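Local coordinates for VAO-type flavoprotein oxidase VAO615 (Myceliophthora thermophila, PDB 6F72) that binds one FAD bicovalently and is probably a secreted oxidoreductase whose reduced flavin reacts rapidly with oxygen, although its substrate is unknown, at residues G121-V130 / T164-N175; L435-F445 / Y497-M506. One frame throughout, in Å; residues are numbered along the deposited sequence.

Contact 1: residues G121-V130 / T164-N175. With NAG (2-acetamido-2-deoxy-beta-D-glucopyranose), chain D; NAG (2-acetamido-2-deoxy-beta-D-glucopyranose), chain C.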
loop_
_atom_site.group_PDB
_atom_site.type_symbol
_atom_site.label_atom_id
_atom_site.label_comp_id
_atom_site.label_asym_id
_atom_site.label_seq_id
_atom_site.Cartn_x
_atom_site.Cartn_y
_atom_site.Cartn_z
ATOM N N GLY A 121 -19.216 -12.936 -3.513
ATOM C CA GLY A 121 -18.196 -13.027 -4.562
ATOM C C GLY A 121 -16.829 -13.267 -3.958
ATOM O O GLY A 121 -16.628 -14.269 -3.281
ATOM N N ASN A 122 -15.909 -12.326 -4.186
ATOM C CA ASN A 122 -14.531 -12.401 -3.665
ATOM C C ASN A 122 -14.423 -12.062 -2.162
ATOM O O ASN A 122 -13.382 -12.311 -1.529
ATOM C CB ASN A 122 -13.600 -11.473 -4.455
ATOM C CG ASN A 122 -13.461 -11.858 -5.933
ATOM O OD1 ASN A 122 -13.411 -13.038 -6.309
ATOM N ND2 ASN A 122 -13.361 -10.841 -6.773
ATOM N N TYR A 123 -15.483 -11.482 -1.601
ATOM C CA TYR A 123 -15.530 -11.130 -0.188
ATOM C C TYR A 123 -15.503 -12.401 0.653
ATOM O O TYR A 123 -16.035 -13.427 0.206
ATOM C CB TYR A 123 -16.798 -10.314 0.100
ATOM C CG TYR A 123 -16.683 -8.845 -0.244
ATOM C CD1 TYR A 123 -15.674 -8.374 -1.098
ATOM C CD2 TYR A 123 -17.600 -7.928 0.263
ATOM C CE1 TYR A 123 -15.575 -7.031 -1.417
ATOM C CE2 TYR A 123 -17.510 -6.579 -0.052
ATOM C CZ TYR A 123 -16.491 -6.142 -0.886
ATOM O OH TYR A 123 -16.383 -4.809 -1.190
ATOM N N PRO A 124 -14.865 -12.353 1.850
ATOM C CA PRO A 124 -14.861 -13.512 2.760
ATOM C C PRO A 124 -16.278 -13.802 3.275
ATOM O O PRO A 124 -17.073 -12.878 3.377
ATOM C CB PRO A 124 -13.992 -13.027 3.937
ATOM C CG PRO A 124 -14.216 -11.548 3.967
ATOM C CD PRO A 124 -14.324 -11.147 2.511
ATOM N N SER A 125 -16.572 -15.061 3.606
ATOM C CA SER A 125 -17.858 -15.456 4.194
ATOM C C SER A 125 -18.073 -14.957 5.630
ATOM O O SER A 125 -19.179 -14.543 5.992
ATOM C CB SER A 125 -17.980 -16.971 4.185
ATOM O OG SER A 125 -18.043 -17.464 2.870
ATOM N N TYR A 126 -17.024 -15.044 6.450
ATOM C CA TYR A 126 -17.060 -14.638 7.865
ATOM C C TYR A 126 -15.820 -13.829 8.227
ATOM O O TYR A 126 -14.731 -14.055 7.678
ATOM C CB TYR A 126 -17.147 -15.855 8.791
ATOM C CG TYR A 126 -18.472 -16.571 8.735
ATOM C CD1 TYR A 126 -19.535 -16.190 9.569
ATOM C CD2 TYR A 126 -18.669 -17.636 7.847
ATOM C CE1 TYR A 126 -20.761 -16.850 9.511
ATOM C CE2 TYR A 126 -19.884 -18.294 7.773
ATOM C CZ TYR A 126 -20.921 -17.910 8.611
ATOM O OH TYR A 126 -22.116 -18.591 8.518
ATOM N N VAL A 127 -16.003 -12.902 9.166
ATOM C CA VAL A 127 -14.974 -11.933 9.550
ATOM C C VAL A 127 -14.728 -12.036 11.062
ATOM O O VAL A 127 -15.660 -11.846 11.865
ATOM C CB VAL A 127 -15.411 -10.490 9.167
ATOM C CG1 VAL A 127 -14.425 -9.450 9.681
ATOM C CG2 VAL A 127 -15.627 -10.346 7.659
ATOM N N VAL A 128 -13.487 -12.347 11.445
ATOM C CA VAL A 128 -13.088 -12.364 12.873
ATOM C C VAL A 128 -12.701 -10.949 13.289
ATOM O O VAL A 128 -11.677 -10.425 12.837
ATOM C CB VAL A 128 -11.927 -13.342 13.165
ATOM C CG1 VAL A 128 -11.565 -13.325 14.654
ATOM C CG2 VAL A 128 -12.292 -14.751 12.737
ATOM N N ASN A 129 -13.526 -10.332 14.135
ATOM C CA ASN A 129 -13.274 -8.984 14.625
ATOM C C ASN A 129 -12.263 -9.089 15.773
ATOM O O ASN A 129 -12.638 -9.123 16.952
ATOM C CB ASN A 129 -14.595 -8.315 15.032
ATOM C CG ASN A 129 -14.415 -6.930 15.635
ATOM O OD1 ASN A 129 -13.317 -6.350 15.628
ATOM N ND2 ASN A 129 -15.518 -6.391 16.164
ATOM N N VAL A 130 -10.974 -9.130 15.398
ATOM C CA VAL A 130 -9.877 -9.486 16.312
ATOM C C VAL A 130 -9.682 -8.446 17.414
ATOM O O VAL A 130 -9.592 -7.242 17.150
ATOM C CB VAL A 130 -8.550 -9.758 15.548
ATOM C CG1 VAL A 130 -7.379 -9.990 16.504
ATOM C CG2 VAL A 130 -8.696 -10.951 14.605
ATOM N N THR A 164 -8.833 -9.904 0.318
ATOM C CA THR A 164 -10.086 -10.689 0.200
ATOM C C THR A 164 -9.810 -12.129 -0.218
ATOM O O THR A 164 -8.672 -12.491 -0.543
ATOM C CB THR A 164 -11.147 -10.152 -0.805
ATOM O OG1 THR A 164 -10.541 -9.476 -1.925
ATOM C CG2 THR A 164 -12.267 -9.326 -0.117
ATOM N N GLY A 165 -10.863 -12.941 -0.192
ATOM C CA GLY A 165 -10.841 -14.310 -0.686
ATOM C C GLY A 165 -12.219 -14.937 -0.564
ATOM O O GLY A 165 -12.818 -14.931 0.513
ATOM N N LYS A 166 -12.731 -15.444 -1.686
ATOM C CA LYS A 166 -14.003 -16.154 -1.747
ATOM C C LYS A 166 -13.984 -17.345 -0.782
ATOM O O LYS A 166 -13.001 -18.087 -0.725
ATOM C CB LYS A 166 -14.264 -16.610 -3.191
ATOM C CG LYS A 166 -15.527 -17.431 -3.388
ATOM C CD LYS A 166 -15.652 -17.956 -4.801
ATOM C CE LYS A 166 -16.450 -17.000 -5.673
ATOM N NZ LYS A 166 -16.893 -17.636 -6.950
ATOM N N GLY A 167 -15.065 -17.484 -0.005
ATOM C CA GLY A 167 -15.248 -18.586 0.948
ATOM C C GLY A 167 -14.332 -18.576 2.157
ATOM O O GLY A 167 -14.166 -19.606 2.817
ATOM N N ALA A 168 -13.754 -17.415 2.459
ATOM C CA ALA A 168 -12.715 -17.317 3.475
ATOM C C ALA A 168 -13.219 -16.845 4.833
ATOM O O ALA A 168 -14.249 -16.148 4.931
ATOM C CB ALA A 168 -11.595 -16.406 3.005
ATOM N N LEU A 169 -12.488 -17.262 5.870
ATOM C CA LEU A 169 -12.556 -16.656 7.185
ATOM C C LEU A 169 -11.471 -15.588 7.238
ATOM O O LEU A 169 -10.292 -15.891 7.021
ATOM C CB LEU A 169 -12.319 -17.713 8.273
ATOM C CG LEU A 169 -12.373 -17.259 9.734
ATOM C CD1 LEU A 169 -13.787 -16.861 10.109
ATOM C CD2 LEU A 169 -11.851 -18.353 10.648
ATOM N N SER A 170 -11.873 -14.349 7.510
ATOM C CA SER A 170 -10.943 -13.219 7.494
ATOM C C SER A 170 -10.563 -12.766 8.897
ATOM O O SER A 170 -11.427 -12.589 9.755
ATOM C CB SER A 170 -11.517 -12.040 6.700
ATOM O OG SER A 170 -10.749 -10.856 6.889
ATOM N N LEU A 171 -9.261 -12.579 9.114
ATOM C CA LEU A 171 -8.765 -12.007 10.355
ATOM C C LEU A 171 -8.732 -10.514 10.153
ATOM O O LEU A 171 -7.896 -9.979 9.415
ATOM C CB LEU A 171 -7.392 -12.570 10.728
ATOM C CG LEU A 171 -7.332 -14.097 10.795
ATOM C CD1 LEU A 171 -5.904 -14.595 10.896
ATOM C CD2 LEU A 171 -8.193 -14.621 11.938
ATOM N N TRP A 172 -9.690 -9.850 10.783
ATOM C CA TRP A 172 -9.895 -8.432 10.571
ATOM C C TRP A 172 -9.196 -7.690 11.685
ATOM O O TRP A 172 -9.631 -7.743 12.826
ATOM C CB TRP A 172 -11.399 -8.112 10.504
ATOM C CG TRP A 172 -11.755 -6.687 10.198
ATOM C CD1 TRP A 172 -11.162 -5.877 9.280
ATOM C CD2 TRP A 172 -12.825 -5.920 10.773
ATOM N NE1 TRP A 172 -11.769 -4.647 9.255
ATOM C CE2 TRP A 172 -12.801 -4.642 10.154
ATOM C CE3 TRP A 172 -13.800 -6.182 11.753
ATOM C CZ2 TRP A 172 -13.711 -3.621 10.483
ATOM C CZ3 TRP A 172 -14.713 -5.160 12.083
ATOM C CH2 TRP A 172 -14.650 -3.892 11.444
ATOM N N MET A 173 -8.125 -6.991 11.322
ATOM C CA MET A 173 -7.156 -6.406 12.254
ATOM C C MET A 173 -7.386 -4.928 12.504
ATOM O O MET A 173 -6.691 -4.326 13.335
ATOM C CB MET A 173 -5.717 -6.571 11.700
ATOM C CG MET A 173 -5.405 -7.955 11.161
ATOM S SD MET A 173 -5.796 -9.280 12.327
ATOM C CE MET A 173 -4.470 -9.025 13.489
ATOM N N HIS A 174 -8.356 -4.366 11.787
ATOM C CA HIS A 174 -8.673 -2.928 11.764
ATOM C C HIS A 174 -8.821 -2.240 13.118
ATOM O O HIS A 174 -8.488 -1.058 13.253
ATOM C CB HIS A 174 -9.959 -2.710 10.938
ATOM C CG HIS A 174 -10.456 -1.296 10.917
ATOM N ND1 HIS A 174 -9.686 -0.238 10.481
ATOM C CD2 HIS A 174 -11.659 -0.772 11.251
ATOM C CE1 HIS A 174 -10.385 0.880 10.573
ATOM N NE2 HIS A 174 -11.589 0.582 11.029
ATOM N N ASN A 175 -9.312 -2.983 14.108
ATOM C CA ASN A 175 -9.685 -2.404 15.390
ATOM C C ASN A 175 -8.603 -2.523 16.460
ATOM O O ASN A 175 -8.828 -2.138 17.595
ATOM C CB ASN A 175 -10.980 -3.019 15.883
ATOM C CG ASN A 175 -12.117 -2.796 14.932
ATOM O OD1 ASN A 175 -12.487 -1.655 14.655
ATOM N ND2 ASN A 175 -12.665 -3.885 14.407
HETATM C C1 NAG D . -15.583 -5.104 16.811
HETATM C C2 NAG D . -16.821 -4.195 16.722
HETATM C C3 NAG D . -16.583 -2.902 17.506
HETATM C C4 NAG D . -16.196 -3.179 18.967
HETATM C C5 NAG D . -14.960 -4.086 18.965
HETATM C C6 NAG D . -14.494 -4.474 20.371
HETATM C C7 NAG D . -18.052 -4.561 14.605
HETATM C C8 NAG D . -18.276 -4.016 13.226
HETATM N N2 NAG D . -17.190 -3.862 15.352
HETATM O O3 NAG D . -17.737 -2.056 17.435
HETATM O O4 NAG D . -15.866 -1.947 19.623
HETATM O O5 NAG D . -15.205 -5.279 18.195
HETATM O O6 NAG D . -15.318 -5.520 20.904
HETATM O O7 NAG D . -18.615 -5.577 14.990
HETATM C C1 NAG C . -15.072 -11.340 -11.851
HETATM C C2 NAG C . -13.612 -11.809 -11.649
HETATM C C3 NAG C . -13.196 -12.785 -12.747
HETATM C C4 NAG C . -14.184 -13.950 -12.917
HETATM C C5 NAG C . -15.629 -13.436 -12.956
HETATM C C6 NAG C . -16.642 -14.569 -12.846
HETATM C C7 NAG C . -11.980 -10.348 -10.490
HETATM C C8 NAG C . -11.048 -9.193 -10.666
HETATM N N2 NAG C . -12.654 -10.707 -11.593
HETATM O O3 NAG C . -11.890 -13.290 -12.443
HETATM O O4 NAG C . -13.957 -14.617 -14.166
HETATM O O5 NAG C . -15.909 -12.497 -11.909
HETATM O O6 NAG C . -17.861 -14.096 -13.428
HETATM O O7 NAG C . -12.084 -10.904 -9.405
HETATM O O HOH W 1 -17.207 -15.669 0.427
HETATM O O HOH W 2 -9.810 -5.897 14.748
#
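V127 sets its CG1 methyl against the root of the W172 side chain, 3.4 Å from W172 CB. CG1 gets there by standing anti to the V127 backbone N (chi1 174°), and the indole then runs on toward N129. N175 reaches over one face of the indole. Its ND2 lies 3.3 Å above the W172 ring plane, offset toward the rim. The same ND2 gives a weak hydrogen bond to N129 OD1 (2.8 Å), with the two amide planes turned 57° apart. N129 ND2 carries the glycan NAG of chain D, whose C8 sits at the indole edge, 3.9 Å from W172 CZ3.

The backbones pair as neighbouring parallel strands, 126-129 and 169-172, in the FAD-binding PCMH-type domain. Strand 126-129, helix 133-146 and strand 150-153 form a beta-alpha-beta crossover, and 169-172 lies between its two strands. The V128 N to S170 O bond is short, 2.7 Å. Ahead of the strands, water 1 links Y123 O, S125 OG and G167 N.

On the other face of the sheet the contacts of V128, L169 and L171 are apolar. The L169 side chain slants across V128, with CD1 3.7 Å from V128 CG2, and L171 CD2 comes up to V128 CB. A139 of helix 133-146 touches all three residues. Beyond the strands, V130 CG2 rests on M173 SD (4.0 Å), and M173 also touches the FAD.

Contact 2: residues L435-F445 / Y497-M506. With NAG (2-acetamido-2-deoxy-beta-D-glucopyranose), chain G.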
loop_
_atom_site.group_PDB
_atom_site.type_symbol
_atom_site.label_atom_id
_atom_site.label_comp_id
_atom_site.label_asym_id
_atom_site.label_seq_id
_atom_site.Cartn_x
_atom_site.Cartn_y
_atom_site.Cartn_z
ATOM N N LEU A 435 9.174 6.681 -21.970
ATOM C CA LEU A 435 8.163 5.855 -21.274
ATOM C C LEU A 435 7.007 6.700 -20.733
ATOM O O LEU A 435 5.831 6.369 -20.941
ATOM C CB LEU A 435 8.783 5.018 -20.150
ATOM C CG LEU A 435 7.837 4.249 -19.200
ATOM C CD1 LEU A 435 7.051 3.173 -19.943
ATOM C CD2 LEU A 435 8.604 3.675 -18.010
ATOM N N PHE A 436 7.361 7.788 -20.049
ATOM C CA PHE A 436 6.411 8.724 -19.448
ATOM C C PHE A 436 5.519 9.407 -20.488
ATOM O O PHE A 436 4.347 9.671 -20.214
ATOM C CB PHE A 436 7.161 9.771 -18.620
ATOM C CG PHE A 436 7.631 9.278 -17.268
ATOM C CD1 PHE A 436 7.795 7.904 -16.998
ATOM C CD2 PHE A 436 7.933 10.198 -16.257
ATOM C CE1 PHE A 436 8.234 7.467 -15.752
ATOM C CE2 PHE A 436 8.365 9.760 -15.005
ATOM C CZ PHE A 436 8.530 8.395 -14.760
ATOM N N ARG A 437 6.088 9.688 -21.667
ATOM C CA ARG A 437 5.340 10.226 -22.810
ATOM C C ARG A 437 4.297 9.229 -23.286
ATOM O O ARG A 437 3.141 9.605 -23.479
ATOM C CB ARG A 437 6.255 10.562 -23.988
ATOM C CG ARG A 437 7.287 11.636 -23.749
ATOM C CD ARG A 437 8.160 11.742 -24.992
ATOM N NE ARG A 437 7.704 12.807 -25.879
ATOM C CZ ARG A 437 8.449 13.848 -26.258
ATOM N NH1 ARG A 437 9.713 13.984 -25.854
ATOM N NH2 ARG A 437 7.932 14.763 -27.062
ATOM N N ASN A 438 4.716 7.975 -23.478
ATOM C CA ASN A 438 3.824 6.876 -23.877
ATOM C C ASN A 438 2.630 6.648 -22.923
ATOM O O ASN A 438 1.486 6.493 -23.377
ATOM C CB ASN A 438 4.623 5.578 -24.066
ATOM C CG ASN A 438 5.492 5.588 -25.323
ATOM O OD1 ASN A 438 5.674 6.623 -25.973
ATOM N ND2 ASN A 438 6.035 4.413 -25.665
ATOM N N ILE A 439 2.904 6.645 -21.615
ATOM C CA ILE A 439 1.867 6.494 -20.584
ATOM C C ILE A 439 0.907 7.687 -20.609
ATOM O O ILE A 439 -0.312 7.511 -20.462
ATOM C CB ILE A 439 2.452 6.291 -19.153
ATOM C CG1 ILE A 439 3.322 5.023 -19.093
ATOM C CG2 ILE A 439 1.324 6.224 -18.121
ATOM C CD1 ILE A 439 4.267 4.923 -17.898
ATOM N N SER A 440 1.459 8.885 -20.810
ATOM C CA SER A 440 0.665 10.112 -20.942
ATOM C C SER A 440 -0.346 10.113 -22.113
ATOM O O SER A 440 -1.219 10.978 -22.170
ATOM C CB SER A 440 1.586 11.327 -21.050
ATOM O OG SER A 440 2.357 11.485 -19.876
ATOM N N GLN A 441 -0.231 9.147 -23.029
ATOM C CA GLN A 441 -1.164 9.019 -24.168
ATOM C C GLN A 441 -2.320 8.069 -23.846
ATOM O O GLN A 441 -3.286 7.962 -24.627
ATOM C CB GLN A 441 -0.452 8.571 -25.472
ATOM C CG GLN A 441 0.780 9.366 -25.895
ATOM C CD GLN A 441 0.622 10.866 -25.730
ATOM O OE1 GLN A 441 -0.251 11.483 -26.334
ATOM N NE2 GLN A 441 1.471 11.460 -24.902
ATOM N N VAL A 442 -2.206 7.386 -22.708
ATOM C CA VAL A 442 -3.196 6.410 -22.260
ATOM C C VAL A 442 -4.099 7.129 -21.231
ATOM O O VAL A 442 -3.710 7.271 -20.070
ATOM C CB VAL A 442 -2.517 5.135 -21.669
ATOM C CG1 VAL A 442 -3.528 4.011 -21.500
ATOM C CG2 VAL A 442 -1.371 4.653 -22.552
ATOM N N PRO A 443 -5.302 7.597 -21.656
ATOM C CA PRO A 443 -6.101 8.532 -20.823
ATOM C C PRO A 443 -6.596 7.987 -19.469
ATOM O O PRO A 443 -6.771 8.770 -18.512
ATOM C CB PRO A 443 -7.275 8.912 -21.743
ATOM C CG PRO A 443 -6.822 8.546 -23.113
ATOM C CD PRO A 443 -5.988 7.316 -22.929
ATOM N N ALA A 444 -6.806 6.673 -19.374
ATOM C CA ALA A 444 -7.150 6.053 -18.084
ATOM C C ALA A 444 -5.976 5.985 -17.064
ATOM O O ALA A 444 -6.192 5.794 -15.866
ATOM C CB ALA A 444 -7.746 4.673 -18.316
ATOM N N PHE A 445 -4.746 6.160 -17.547
ATOM C CA PHE A 445 -3.546 6.012 -16.725
ATOM C C PHE A 445 -2.730 7.303 -16.598
ATOM O O PHE A 445 -1.633 7.300 -16.005
ATOM C CB PHE A 445 -2.682 4.875 -17.274
ATOM C CG PHE A 445 -3.291 3.505 -17.107
ATOM C CD1 PHE A 445 -4.260 3.032 -17.999
ATOM C CD2 PHE A 445 -2.876 2.673 -16.076
ATOM C CE1 PHE A 445 -4.812 1.763 -17.846
ATOM C CE2 PHE A 445 -3.414 1.394 -15.927
ATOM C CZ PHE A 445 -4.388 0.942 -16.808
ATOM N N TYR A 497 -4.765 -5.278 -19.828
ATOM C CA TYR A 497 -3.899 -4.222 -20.359
ATOM C C TYR A 497 -2.818 -3.810 -19.347
ATOM O O TYR A 497 -1.634 -3.731 -19.707
ATOM C CB TYR A 497 -4.686 -2.989 -20.821
ATOM C CG TYR A 497 -3.785 -1.805 -21.120
ATOM C CD1 TYR A 497 -3.044 -1.740 -22.315
ATOM C CD2 TYR A 497 -3.650 -0.763 -20.196
ATOM C CE1 TYR A 497 -2.192 -0.661 -22.567
ATOM C CE2 TYR A 497 -2.823 0.319 -20.440
ATOM C CZ TYR A 497 -2.082 0.363 -21.606
ATOM O OH TYR A 497 -1.260 1.446 -21.817
ATOM N N ALA A 498 -3.211 -3.550 -18.097
ATOM C CA ALA A 498 -2.242 -3.078 -17.113
ATOM C C ALA A 498 -1.130 -4.120 -16.874
ATOM O O ALA A 498 0.047 -3.790 -16.958
ATOM C CB ALA A 498 -2.922 -2.681 -15.812
ATOM N N ALA A 499 -1.540 -5.371 -16.643
ATOM C CA ALA A 499 -0.649 -6.484 -16.329
ATOM C C ALA A 499 0.283 -6.889 -17.469
ATOM O O ALA A 499 1.466 -7.117 -17.229
ATOM C CB ALA A 499 -1.455 -7.690 -15.876
ATOM N N GLU A 500 -0.241 -6.994 -18.687
ATOM C CA GLU A 500 0.505 -7.637 -19.755
ATOM C C GLU A 500 1.011 -6.709 -20.858
ATOM O O GLU A 500 1.815 -7.128 -21.692
ATOM C CB GLU A 500 -0.231 -8.879 -20.284
ATOM C CG GLU A 500 -1.472 -8.630 -21.117
ATOM C CD GLU A 500 -2.533 -9.696 -20.904
ATOM O OE1 GLU A 500 -2.413 -10.497 -19.958
ATOM O OE2 GLU A 500 -3.493 -9.738 -21.679
ATOM N N THR A 501 0.596 -5.445 -20.806
ATOM C CA THR A 501 1.040 -4.439 -21.756
ATOM C C THR A 501 1.708 -3.274 -21.058
ATOM O O THR A 501 2.875 -2.989 -21.341
ATOM C CB THR A 501 -0.105 -3.965 -22.707
ATOM O OG1 THR A 501 -0.616 -5.091 -23.415
ATOM C CG2 THR A 501 0.384 -2.941 -23.729
ATOM N N LEU A 502 0.997 -2.592 -20.168
ATOM C CA LEU A 502 1.560 -1.395 -19.558
ATOM C C LEU A 502 2.756 -1.693 -18.618
ATOM O O LEU A 502 3.817 -1.057 -18.753
ATOM C CB LEU A 502 0.496 -0.541 -18.866
ATOM C CG LEU A 502 0.991 0.767 -18.230
ATOM C CD1 LEU A 502 1.611 1.722 -19.239
ATOM C CD2 LEU A 502 -0.126 1.456 -17.495
ATOM N N GLN A 503 2.597 -2.649 -17.693
ATOM C CA GLN A 503 3.693 -3.003 -16.795
ATOM C C GLN A 503 4.962 -3.497 -17.533
ATOM O O GLN A 503 6.041 -2.977 -17.240
ATOM C CB GLN A 503 3.256 -3.962 -15.664
ATOM C CG GLN A 503 4.314 -4.201 -14.592
ATOM C CD GLN A 503 4.628 -2.966 -13.773
ATOM O OE1 GLN A 503 3.796 -2.517 -12.997
ATOM N NE2 GLN A 503 5.841 -2.416 -13.933
ATOM N N PRO A 504 4.849 -4.483 -18.473
ATOM C CA PRO A 504 6.067 -4.861 -19.222
ATOM C C PRO A 504 6.722 -3.729 -20.033
ATOM O O PRO A 504 7.958 -3.736 -20.209
ATOM C CB PRO A 504 5.579 -5.993 -20.137
ATOM C CG PRO A 504 4.465 -6.615 -19.354
ATOM C CD PRO A 504 3.748 -5.425 -18.778
ATOM N N MET A 505 5.924 -2.779 -20.525
ATOM C CA MET A 505 6.474 -1.603 -21.217
ATOM C C MET A 505 7.297 -0.782 -20.232
ATOM O O MET A 505 8.411 -0.363 -20.551
ATOM C CB MET A 505 5.393 -0.731 -21.868
ATOM C CG MET A 505 5.939 0.563 -22.472
ATOM S SD MET A 505 4.774 1.588 -23.392
ATOM C CE MET A 505 3.900 2.421 -22.070
ATOM N N MET A 506 6.732 -0.568 -19.039
ATOM C CA MET A 506 7.415 0.120 -17.941
ATOM C C MET A 506 8.707 -0.588 -17.543
ATOM O O MET A 506 9.732 0.068 -17.321
ATOM C CB MET A 506 6.491 0.235 -16.713
ATOM C CG MET A 506 5.306 1.174 -16.898
ATOM S SD MET A 506 3.947 0.852 -15.757
ATOM C CE MET A 506 4.771 1.155 -14.194
HETATM C C1 NAG G . 6.886 4.177 -26.808
HETATM C C2 NAG G . 7.825 3.014 -26.424
HETATM C C3 NAG G . 8.369 2.207 -27.624
HETATM C C4 NAG G . 7.342 2.021 -28.752
HETATM C C5 NAG G . 6.769 3.395 -29.128
HETATM C C6 NAG G . 5.796 3.357 -30.305
HETATM C C7 NAG G . 9.227 3.245 -24.378
HETATM C C8 NAG G . 10.406 3.974 -23.801
HETATM N N2 NAG G . 8.923 3.574 -25.643
HETATM O O3 NAG G . 8.809 0.914 -27.200
HETATM O O4 NAG G . 7.920 1.334 -29.876
HETATM O O5 NAG G . 6.087 3.919 -27.974
HETATM O O6 NAG G . 4.565 2.742 -29.900
HETATM O O7 NAG G . 8.615 2.415 -23.717
#
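Y497 O is gripped by two backbone donors, T501 N at 3.0 Å and L502 N at 2.9 Å. The second bond belongs to a wider pi-type turn in helix 488-508. Y497, whose carbonyl accepts this bond, and L502, which donates it, both meet F445.

Y497 turns the edge of its ring toward the F445 face in an offset edge-to-face pair, centroids 5.4 Å apart and planes at 63°. L502 lies on the same side of the F445 ring as Y497 and runs antiparallel to the F445 side chain. Its CD2 packs tightly at 3.3 Å from F445 CD2. V442 comes head-on to the tyrosine, with CG1 and CG2 both close to Y497 OH.

Helices 426-439 and 488-508 run roughly antiparallel here, at 156°, their local axes 11.0 Å apart. They lie beside the seven-stranded antiparallel sheet. This is consistent with the substrate domain of VAO-type oxidases. I439 and M506 touch P478 of strand 472-480, while F445, A498 and L502 touch N414 of strand 412-419.

Between the helices I439 CG1 meets L502 CD1 at 3.7 Å, the two side chains crossing at about a right angle. M505 is extended as far as its sulfur and then bends (chi3 79°). The bend brings CE to N438 CB (3.8 Å) and near L435 CD1. L435 CD1 also packs on M506 CA. N438 ND2 carries the glycan NAG of chain G, and the sugar's O7 lies 3.5 Å from M505 CG.

How the contacts relate
Both contacts are largely buried and each includes a glycosylated asparagine, but they share no secondary-structure element. Their centres are 33 Å apart, and their nearest atoms about 15 Å. Contact 1 closes before contact 2 opens along the chain. Contact 1 joins strands of the FAD-binding domain. It combines a ladder of backbone hydrogen bonds with apolar contacts, and two waters bridge it. One of its residues touches the FAD. Contact 2 joins two helices beside the seven-stranded sheet. No hydrogen bond crosses it, so aliphatic, methionine and aromatic side chains carry it. Of the touching residues, 16 of 21 are buried in contact 1 and 6 of 10 in contact 2.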